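Local coordinates for protein 2-oxoadipate dioxygenase/decarboxylase (PDB 6W1G) that uses iron(II) and dioxygen to decarboxylate and hydroxylate 2-oxoadipate to D-2-hydroxyglutarate, a step in D-lysine catabolism, at residues 309-321 with 332-345. Residues are numbered along the deposited sequence; the frame is centred on the assembly and turned at random.
Sequences LYDKLLDATRVAL and RYMALLQANFAEFP
Thr317 enters helix 332-341 as a knob, held among Tyr333, Leu336, Leu337 and Asn340, where the two backbones are nearest, Thr317 CA lying 5.4 Å from Leu337 CA. Its methyl CG2 lies against the backbone of Leu337, while OG1, set anti to the carbonyl carbon (chi1 -59°), donates to Leu313 O at 2.9 Å. Thr317 N reaches that carbonyl from the opposite face, so two donors grip it; OG1 also lies 3.3 Å from Asn340 CB. Asn340 mirrors the arrangement: ND2 binds Leu336 O at 2.9 Å, nearly straight but from above the carbonyl plane, leaving OD1 beside the methyl of Ala316. Replacing Asn340 by alanine removes the amide, which is likely to leave Leu336 O without its side-chain donor and the Ala316 methyl without its neighbour OD1.

Toward Phe344 the packing turns aromatic. Leu313 CB sits squarely over the Phe341 ring, 3.8 Å from its centroid, and the edge of that ring is directed at the face of Tyr310 in an offset edge-to-face pair. Leu309 CD2 covers a face of Phe344, and Lys312 NZ forms a salt bridge with Glu343 OE2 at 2.9 Å, on its syn side. At the other end Arg332 NH1 bonds weakly to Leu321 O and NH2 weakly to Ala320 O; a water donates to Ala320 O and weakly accepts from NH2. A second water links Arg318 NH2 to Tyr333 OH. Beyond this shell, Pro256 touches Phe341, and the side chain of Leu314 is about 10 Å from that of the 2-oxoadipate-binding Val402. The whole is an obliquely antiparallel helical hairpin (140° between segment directions), joining helix 304-321 to helix 330-341 near the substrate site.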
ATOM      1  N   LEU A 309      -6.968   3.587  19.523  1.00 17.83           N
ATOM      2  CA  LEU A 309      -6.072   2.931  20.470  1.00 17.40           C
ATOM      3  C   LEU A 309      -4.646   2.862  19.925  1.00 18.04           C
ATOM      4  O   LEU A 309      -3.685   3.185  20.630  1.00 19.49           O
ATOM      5  CB  LEU A 309      -6.651   1.559  20.816  1.00 17.13           C
ATOM      6  CG  LEU A 309      -5.837   0.774  21.826  1.00 17.85           C
ATOM      7  CD1 LEU A 309      -5.667   1.507  23.179  1.00 19.48           C
ATOM      8  CD2 LEU A 309      -6.479  -0.598  22.033  1.00 19.60           C
ATOM      9  N   TYR A 310      -4.495   2.479  18.651  1.00 16.83           N
ATOM     10  CA  TYR A 310      -3.196   2.467  18.010  1.00 16.01           C
ATOM     11  C   TYR A 310      -2.514   3.823  18.131  1.00 16.56           C
ATOM     12  O   TYR A 310      -1.326   3.924  18.498  1.00 17.39           O
ATOM     13  CB  TYR A 310      -3.422   2.084  16.517  1.00 16.46           C
ATOM     14  CG  TYR A 310      -2.127   2.078  15.745  1.00 16.00           C
ATOM     15  CD1 TYR A 310      -1.344   0.935  15.699  1.00 17.86           C
ATOM     16  CD2 TYR A 310      -1.665   3.215  15.085  1.00 16.97           C
ATOM     17  CE1 TYR A 310      -0.139   0.932  15.052  1.00 19.40           C
ATOM     18  CE2 TYR A 310      -0.442   3.210  14.425  1.00 17.50           C
ATOM     19  CZ  TYR A 310       0.317   2.059  14.419  1.00 17.14           C
ATOM     20  OH  TYR A 310       1.529   2.024  13.759  1.00 20.70           O
ATOM     21  N   ASP A 311      -3.222   4.872  17.734  1.00 19.43           N
ATOM     22  CA  ASP A 311      -2.610   6.198  17.722  1.00 20.07           C
ATOM     23  C   ASP A 311      -2.181   6.591  19.131  1.00 20.56           C
ATOM     24  O   ASP A 311      -1.112   7.190  19.326  1.00 22.48           O
ATOM     25  CB  ASP A 311      -3.596   7.213  17.132  1.00 22.41           C
ATOM     26  CG  ASP A 311      -3.947   6.956  15.643  1.00 28.13           C
ATOM     27  OD1 ASP A 311      -3.302   6.110  14.985  1.00 28.56           O
ATOM     28  OD2 ASP A 311      -4.882   7.623  15.140  1.00 30.49           O
ATOM     29  N   LYS A 312      -2.996   6.240  20.135  1.00 22.47           N
ATOM     30  CA  LYS A 312      -2.693   6.622  21.509  1.00 22.27           C
ATOM     31  C   LYS A 312      -1.415   5.953  21.995  1.00 21.72           C
ATOM     32  O   LYS A 312      -0.569   6.580  22.629  1.00 22.63           O
ATOM     33  CB  LYS A 312      -3.849   6.225  22.425  1.00 23.20           C
ATOM     34  CG  LYS A 312      -3.703   6.598  23.890  1.00 28.65           C
ATOM     35  CD  LYS A 312      -4.936   6.164  24.638  1.00 33.17           C
ATOM     36  CE  LYS A 312      -4.794   4.736  25.119  1.00 36.91           C
ATOM     37  NZ  LYS A 312      -4.961   4.678  26.601  1.00 41.47           N
ATOM     38  N   LEU A 313      -1.289   4.658  21.725  1.00 18.90           N
ATOM     39  CA  LEU A 313      -0.128   3.923  22.202  1.00 19.34           C
ATOM     40  C   LEU A 313       1.130   4.307  21.437  1.00 19.65           C
ATOM     41  O   LEU A 313       2.229   4.331  22.006  1.00 19.40           O
ATOM     42  CB  LEU A 313      -0.401   2.431  22.122  1.00 18.42           C
ATOM     43  CG  LEU A 313      -1.648   1.992  22.898  1.00 19.90           C
ATOM     44  CD1 LEU A 313      -1.907   0.525  22.714  1.00 21.68           C
ATOM     45  CD2 LEU A 313      -1.581   2.329  24.401  1.00 22.22           C
ATOM     46  N   LEU A 314       0.998   4.589  20.139  1.00 19.72           N
ATOM     47  CA  LEU A 314       2.150   5.058  19.377  1.00 20.56           C
ATOM     48  C   LEU A 314       2.600   6.423  19.878  1.00 20.58           C
ATOM     49  O   LEU A 314       3.800   6.655  20.073  1.00 21.78           O
ATOM     50  CB  LEU A 314       1.800   5.045  17.888  1.00 19.75           C
ATOM     51  CG  LEU A 314       3.018   5.458  17.064  1.00 20.40           C
ATOM     52  CD1 LEU A 314       4.199   4.521  17.138  1.00 24.22           C
ATOM     53  CD2 LEU A 314       2.558   5.618  15.610  1.00 22.55           C
ATOM     54  N   ASP A 315       1.656   7.337  20.107  1.00 21.30           N
ATOM     55  CA  ASP A 315       1.999   8.638  20.686  1.00 25.25           C
ATOM     56  C   ASP A 315       2.705   8.496  22.035  1.00 25.44           C
ATOM     57  O   ASP A 315       3.687   9.196  22.299  1.00 26.65           O
ATOM     58  CB  ASP A 315       0.739   9.494  20.811  1.00 30.32           C
ATOM     59  CG  ASP A 315       0.197   9.960  19.464  1.00 40.65           C
ATOM     60  OD1 ASP A 315      -0.942  10.468  19.445  1.00 45.38           O
ATOM     61  OD2 ASP A 315       0.895   9.817  18.438  1.00 43.71           O
ATOM     62  N   ALA A 316       2.234   7.591  22.892  1.00 25.96           N
ATOM     63  CA  ALA A 316       2.855   7.421  24.199  1.00 26.23           C
ATOM     64  C   ALA A 316       4.275   6.899  24.079  1.00 23.77           C
ATOM     65  O   ALA A 316       5.149   7.308  24.852  1.00 24.18           O
ATOM     66  CB  ALA A 316       2.006   6.499  25.070  1.00 28.34           C
ATOM     67  N   THR A 317       4.528   6.045  23.095  1.00 22.01           N
ATOM     68  CA  THR A 317       5.872   5.552  22.859  1.00 22.40           C
ATOM     69  C   THR A 317       6.779   6.701  22.484  1.00 22.54           C
ATOM     70  O   THR A 317       7.904   6.826  22.985  1.00 24.62           O
ATOM     71  CB  THR A 317       5.871   4.527  21.736  1.00 20.08           C
ATOM     72  OG1 THR A 317       5.013   3.428  22.078  1.00 21.18           O
ATOM     73  CG2 THR A 317       7.262   4.028  21.470  1.00 21.87           C
ATOM     74  N   ARG A 318       6.310   7.554  21.575  1.00 21.31           N
ATOM     75  CA  ARG A 318       7.127   8.688  21.153  1.00 24.36           C
ATOM     76  C   ARG A 318       7.413   9.647  22.302  1.00 26.45           C
ATOM     77  O   ARG A 318       8.535  10.149  22.431  1.00 28.24           O
ATOM     78  CB  ARG A 318       6.466   9.384  19.970  1.00 24.80           C
ATOM     79  CG  ARG A 318       6.606   8.545  18.704  1.00 27.05           C
ATOM     80  CD  ARG A 318       5.646   8.977  17.635  1.00 32.10           C
ATOM     81  NE  ARG A 318       5.834   8.226  16.396  1.00 36.05           N
ATOM     82  CZ  ARG A 318       5.071   8.350  15.320  1.00 35.74           C
ATOM     83  NH1 ARG A 318       4.057   9.196  15.326  1.00 36.97           N
ATOM     84  NH2 ARG A 318       5.329   7.625  14.243  1.00 37.53           N
ATOM     85  N   VAL A 319       6.421   9.914  23.148  1.00 27.35           N
ATOM     86  CA  VAL A 319       6.668  10.766  24.308  1.00 26.88           C
ATOM     87  C   VAL A 319       7.747  10.164  25.206  1.00 26.68           C
ATOM     88  O   VAL A 319       8.645  10.867  25.679  1.00 28.28           O
ATOM     89  CB  VAL A 319       5.370  11.022  25.086  1.00 30.45           C
ATOM     90  CG1 VAL A 319       5.682  11.707  26.395  1.00 30.66           C
ATOM     91  CG2 VAL A 319       4.419  11.868  24.256  1.00 30.05           C
ATOM     92  N   ALA A 320       7.665   8.855  25.453  1.00 26.41           N
ATOM     93  CA  ALA A 320       8.602   8.193  26.343  1.00 26.10           C
ATOM     94  C   ALA A 320       9.987   8.162  25.754  1.00 26.32           C
ATOM     95  O   ALA A 320      10.975   8.079  26.497  1.00 25.86           O
ATOM     96  CB  ALA A 320       8.171   6.753  26.582  1.00 25.68           C
ATOM     97  N   LEU A 321      10.075   8.275  24.437  1.00 29.82           N
ATOM     98  CA  LEU A 321      11.362   8.277  23.773  1.00 34.93           C
ATOM     99  C   LEU A 321      12.106   9.563  24.054  1.00 35.01           C
ATOM    100  O   LEU A 321      13.343   9.553  24.151  1.00 34.12           O
ATOM    101  CB  LEU A 321      11.138   8.101  22.276  1.00 38.02           C
ATOM    102  CG  LEU A 321      12.375   7.884  21.412  1.00 40.68           C
ATOM    103  CD1 LEU A 321      13.042   6.573  21.770  1.00 40.22           C
ATOM    104  CD2 LEU A 321      11.990   7.944  19.941  1.00 41.40           C
ATOM    105  N   ARG A 332      16.268   1.157  22.127  1.00 28.02           N
ATOM    106  CA  ARG A 332      15.405   1.740  23.147  1.00 26.35           C
ATOM    107  C   ARG A 332      14.007   2.011  22.601  1.00 25.83           C
ATOM    108  O   ARG A 332      13.015   1.766  23.291  1.00 25.05           O
ATOM    109  CB  ARG A 332      16.020   3.031  23.696  1.00 30.09           C
ATOM    110  CG  ARG A 332      15.098   3.693  24.726  1.00 34.48           C
ATOM    111  CD  ARG A 332      15.726   4.760  25.579  1.00 40.64           C
ATOM    112  NE  ARG A 332      14.864   5.106  26.710  1.00 43.16           N
ATOM    113  CZ  ARG A 332      14.200   6.256  26.847  1.00 44.42           C
ATOM    114  NH1 ARG A 332      14.293   7.211  25.935  1.00 44.22           N
ATOM    115  NH2 ARG A 332      13.454   6.459  27.923  1.00 43.23           N
ATOM    116  N   TYR A 333      13.911   2.543  21.375  1.00 24.98           N
ATOM    117  CA  TYR A 333      12.603   2.791  20.777  1.00 23.22           C
ATOM    118  C   TYR A 333      11.799   1.504  20.665  1.00 21.61           C
ATOM    119  O   TYR A 333      10.614   1.447  21.016  1.00 22.44           O
ATOM    120  CB  TYR A 333      12.750   3.399  19.382  1.00 23.21           C
ATOM    121  CG  TYR A 333      11.412   3.497  18.684  1.00 22.81           C
ATOM    122  CD1 TYR A 333      11.074   2.599  17.700  1.00 21.56           C
ATOM    123  CD2 TYR A 333      10.468   4.459  19.053  1.00 22.65           C
ATOM    124  CE1 TYR A 333       9.837   2.656  17.049  1.00 22.28           C
ATOM    125  CE2 TYR A 333       9.224   4.511  18.423  1.00 26.47           C
ATOM    126  CZ  TYR A 333       8.921   3.618  17.417  1.00 22.11           C
ATOM    127  OH  TYR A 333       7.702   3.690  16.800  1.00 21.19           O
ATOM    128  N   MET A 334      12.418   0.464  20.110  1.00 21.42           N
ATOM    129  CA  MET A 334      11.695  -0.786  19.921  1.00 21.35           C
ATOM    130  C   MET A 334      11.258  -1.376  21.258  1.00 21.04           C
ATOM    131  O   MET A 334      10.172  -1.938  21.364  1.00 23.34           O
ATOM    132  CB  MET A 334      12.531  -1.738  19.052  1.00 22.06           C
ATOM    133  CG  MET A 334      12.771  -1.224  17.614  1.00 22.62           C
ATOM    134  SD  MET A 334      11.305  -0.881  16.617  1.00 22.69           S
ATOM    135  CE  MET A 334      10.442  -2.455  16.584  1.00 28.33           C
ATOM    136  N   ALA A 335      12.062  -1.196  22.318  1.00 24.09           N
ATOM    137  CA  ALA A 335      11.683  -1.665  23.646  1.00 22.94           C
ATOM    138  C   ALA A 335      10.491  -0.875  24.195  1.00 23.04           C
ATOM    139  O   ALA A 335       9.541  -1.461  24.737  1.00 24.51           O
ATOM    140  CB  ALA A 335      12.885  -1.593  24.589  1.00 26.66           C
ATOM    141  N   LEU A 336      10.504   0.446  24.038  1.00 23.05           N
ATOM    142  CA  LEU A 336       9.396   1.265  24.512  1.00 21.34           C
ATOM    143  C   LEU A 336       8.125   0.977  23.729  1.00 20.80           C
ATOM    144  O   LEU A 336       7.017   0.984  24.288  1.00 22.43           O
ATOM    145  CB  LEU A 336       9.748   2.731  24.332  1.00 24.03           C
ATOM    146  CG  LEU A 336      10.795   3.305  25.284  1.00 27.57           C
ATOM    147  CD1 LEU A 336      11.194   4.672  24.796  1.00 27.09           C
ATOM    148  CD2 LEU A 336      10.208   3.365  26.665  1.00 30.85           C
ATOM    149  N   LEU A 337       8.261   0.757  22.432  1.00 20.79           N
ATOM    150  CA  LEU A 337       7.105   0.423  21.605  1.00 19.84           C
ATOM    151  C   LEU A 337       6.427  -0.841  22.094  1.00 20.12           C
ATOM    152  O   LEU A 337       5.189  -0.889  22.205  1.00 22.10           O
ATOM    153  CB  LEU A 337       7.570   0.278  20.163  1.00 20.07           C
ATOM    154  CG  LEU A 337       6.507   0.037  19.116  1.00 19.17           C
ATOM    155  CD1 LEU A 337       5.692   1.290  18.934  1.00 19.37           C
ATOM    156  CD2 LEU A 337       7.159  -0.416  17.816  1.00 20.29           C
ATOM    157  N   GLN A 338       7.207  -1.895  22.345  1.00 20.86           N
ATOM    158  CA  GLN A 338       6.624  -3.128  22.848  1.00 23.91           C
ATOM    159  C   GLN A 338       5.933  -2.895  24.184  1.00 23.22           C
ATOM    160  O   GLN A 338       4.800  -3.352  24.398  1.00 23.81           O
ATOM    161  CB  GLN A 338       7.679  -4.232  22.910  1.00 28.08           C
ATOM    162  CG  GLN A 338       7.100  -5.691  23.145  1.00 35.83           C
ATOM    163  CD  GLN A 338       5.775  -6.098  22.405  1.00 39.95           C
ATOM    164  OE1 GLN A 338       5.796  -6.536  21.242  1.00 35.23           O
ATOM    165  NE2 GLN A 338       4.620  -5.985  23.104  1.00 42.19           N
ATOM    166  N   ALA A 339       6.579  -2.164  25.088  1.00 23.00           N
ATOM    167  CA  ALA A 339       5.987  -1.941  26.397  1.00 24.22           C
ATOM    168  C   ALA A 339       4.653  -1.218  26.287  1.00 23.71           C
ATOM    169  O   ALA A 339       3.675  -1.613  26.925  1.00 26.33           O
ATOM    170  CB  ALA A 339       6.979  -1.180  27.270  1.00 25.35           C
ATOM    171  N   ASN A 340       4.588  -0.165  25.477  1.00 24.47           N
ATOM    172  CA  ASN A 340       3.366   0.621  25.394  1.00 23.05           C
ATOM    173  C   ASN A 340       2.257  -0.122  24.649  1.00 25.81           C
ATOM    174  O   ASN A 340       1.080   0.071  24.961  1.00 26.46           O
ATOM    175  CB  ASN A 340       3.674   1.959  24.722  1.00 25.47           C
ATOM    176  CG  ASN A 340       4.288   2.973  25.679  1.00 26.55           C
ATOM    177  OD1 ASN A 340       3.572   3.683  26.375  1.00 29.69           O
ATOM    178  ND2 ASN A 340       5.617   3.054  25.705  1.00 28.15           N
ATOM    179  N   PHE A 341       2.598  -0.988  23.700  1.00 21.12           N
ATOM    180  CA  PHE A 341       1.563  -1.662  22.913  1.00 20.33           C
ATOM    181  C   PHE A 341       1.057  -2.919  23.596  1.00 20.95           C
ATOM    182  O   PHE A 341       0.164  -3.580  23.065  1.00 21.54           O
ATOM    183  CB  PHE A 341       2.046  -1.968  21.490  1.00 18.55           C
ATOM    184  CG  PHE A 341       1.636  -0.922  20.499  1.00 17.88           C
ATOM    185  CD1 PHE A 341       2.397   0.216  20.333  1.00 20.11           C
ATOM    186  CD2 PHE A 341       0.490  -1.064  19.756  1.00 18.28           C
ATOM    187  CE1 PHE A 341       2.016   1.192  19.456  1.00 20.67           C
ATOM    188  CE2 PHE A 341       0.101  -0.104  18.866  1.00 18.30           C
ATOM    189  CZ  PHE A 341       0.871   1.019  18.684  1.00 21.26           C
ATOM    190  N   ALA A 342       1.610  -3.259  24.771  1.00 23.22           N
ATOM    191  CA  ALA A 342       1.008  -4.324  25.574  1.00 26.51           C
ATOM    192  C   ALA A 342      -0.475  -4.086  25.838  1.00 26.58           C
ATOM    193  O   ALA A 342      -1.212  -5.054  26.061  1.00 27.16           O
ATOM    194  CB  ALA A 342       1.756  -4.464  26.909  1.00 29.50           C
ATOM    195  N   GLU A 343      -0.926  -2.835  25.832  1.00 25.38           N
ATOM    196  CA  GLU A 343      -2.321  -2.480  26.066  1.00 26.41           C
ATOM    197  C   GLU A 343      -3.239  -2.751  24.878  1.00 24.41           C
ATOM    198  O   GLU A 343      -4.464  -2.669  25.036  1.00 27.59           O
ATOM    199  CB  GLU A 343      -2.370  -0.989  26.389  1.00 27.97           C
ATOM    200  CG  GLU A 343      -3.741  -0.405  26.642  1.00 36.43           C
ATOM    201  CD  GLU A 343      -3.696   1.034  27.117  1.00 41.54           C
ATOM    202  OE1 GLU A 343      -2.711   1.423  27.787  1.00 40.79           O
ATOM    203  OE2 GLU A 343      -4.659   1.766  26.808  1.00 44.01           O
ATOM    204  N   PHE A 344      -2.702  -3.058  23.717  1.00 19.53           N
ATOM    205  CA  PHE A 344      -3.535  -3.386  22.571  1.00 18.90           C
ATOM    206  C   PHE A 344      -3.761  -4.892  22.584  1.00 16.87           C
ATOM    207  O   PHE A 344      -2.801  -5.651  22.404  1.00 16.81           O
ATOM    208  CB  PHE A 344      -2.864  -2.955  21.269  1.00 16.66           C
ATOM    209  CG  PHE A 344      -3.847  -2.774  20.134  1.00 16.40           C
ATOM    210  CD1 PHE A 344      -4.600  -3.848  19.663  1.00 14.76           C
ATOM    211  CD2 PHE A 344      -4.066  -1.529  19.572  1.00 17.15           C
ATOM    212  CE1 PHE A 344      -5.540  -3.675  18.662  1.00 16.07           C
ATOM    213  CE2 PHE A 344      -5.001  -1.345  18.567  1.00 17.35           C
ATOM    214  CZ  PHE A 344      -5.733  -2.423  18.095  1.00 17.20           C
ATOM    215  N   PRO A 345      -4.990  -5.372  22.803  1.00 15.14           N
ATOM    216  CA  PRO A 345      -5.194  -6.824  22.929  1.00 16.68           C
ATOM    217  C   PRO A 345      -4.583  -7.587  21.768  1.00 16.21           C
ATOM    218  O   PRO A 345      -4.739  -7.190  20.611  1.00 15.74           O
ATOM    219  CB  PRO A 345      -6.715  -6.968  22.945  1.00 19.10           C
ATOM    220  CG  PRO A 345      -7.170  -5.685  23.595  1.00 20.52           C
ATOM    221  CD  PRO A 345      -6.246  -4.627  23.030  1.00 17.34           C
TER
HETATM  222  O   HOH W   1       7.118   5.710  14.724  1.00 44.59           O
HETATM  223  O   HOH W   2      10.857   7.157  28.981  1.00 36.62           O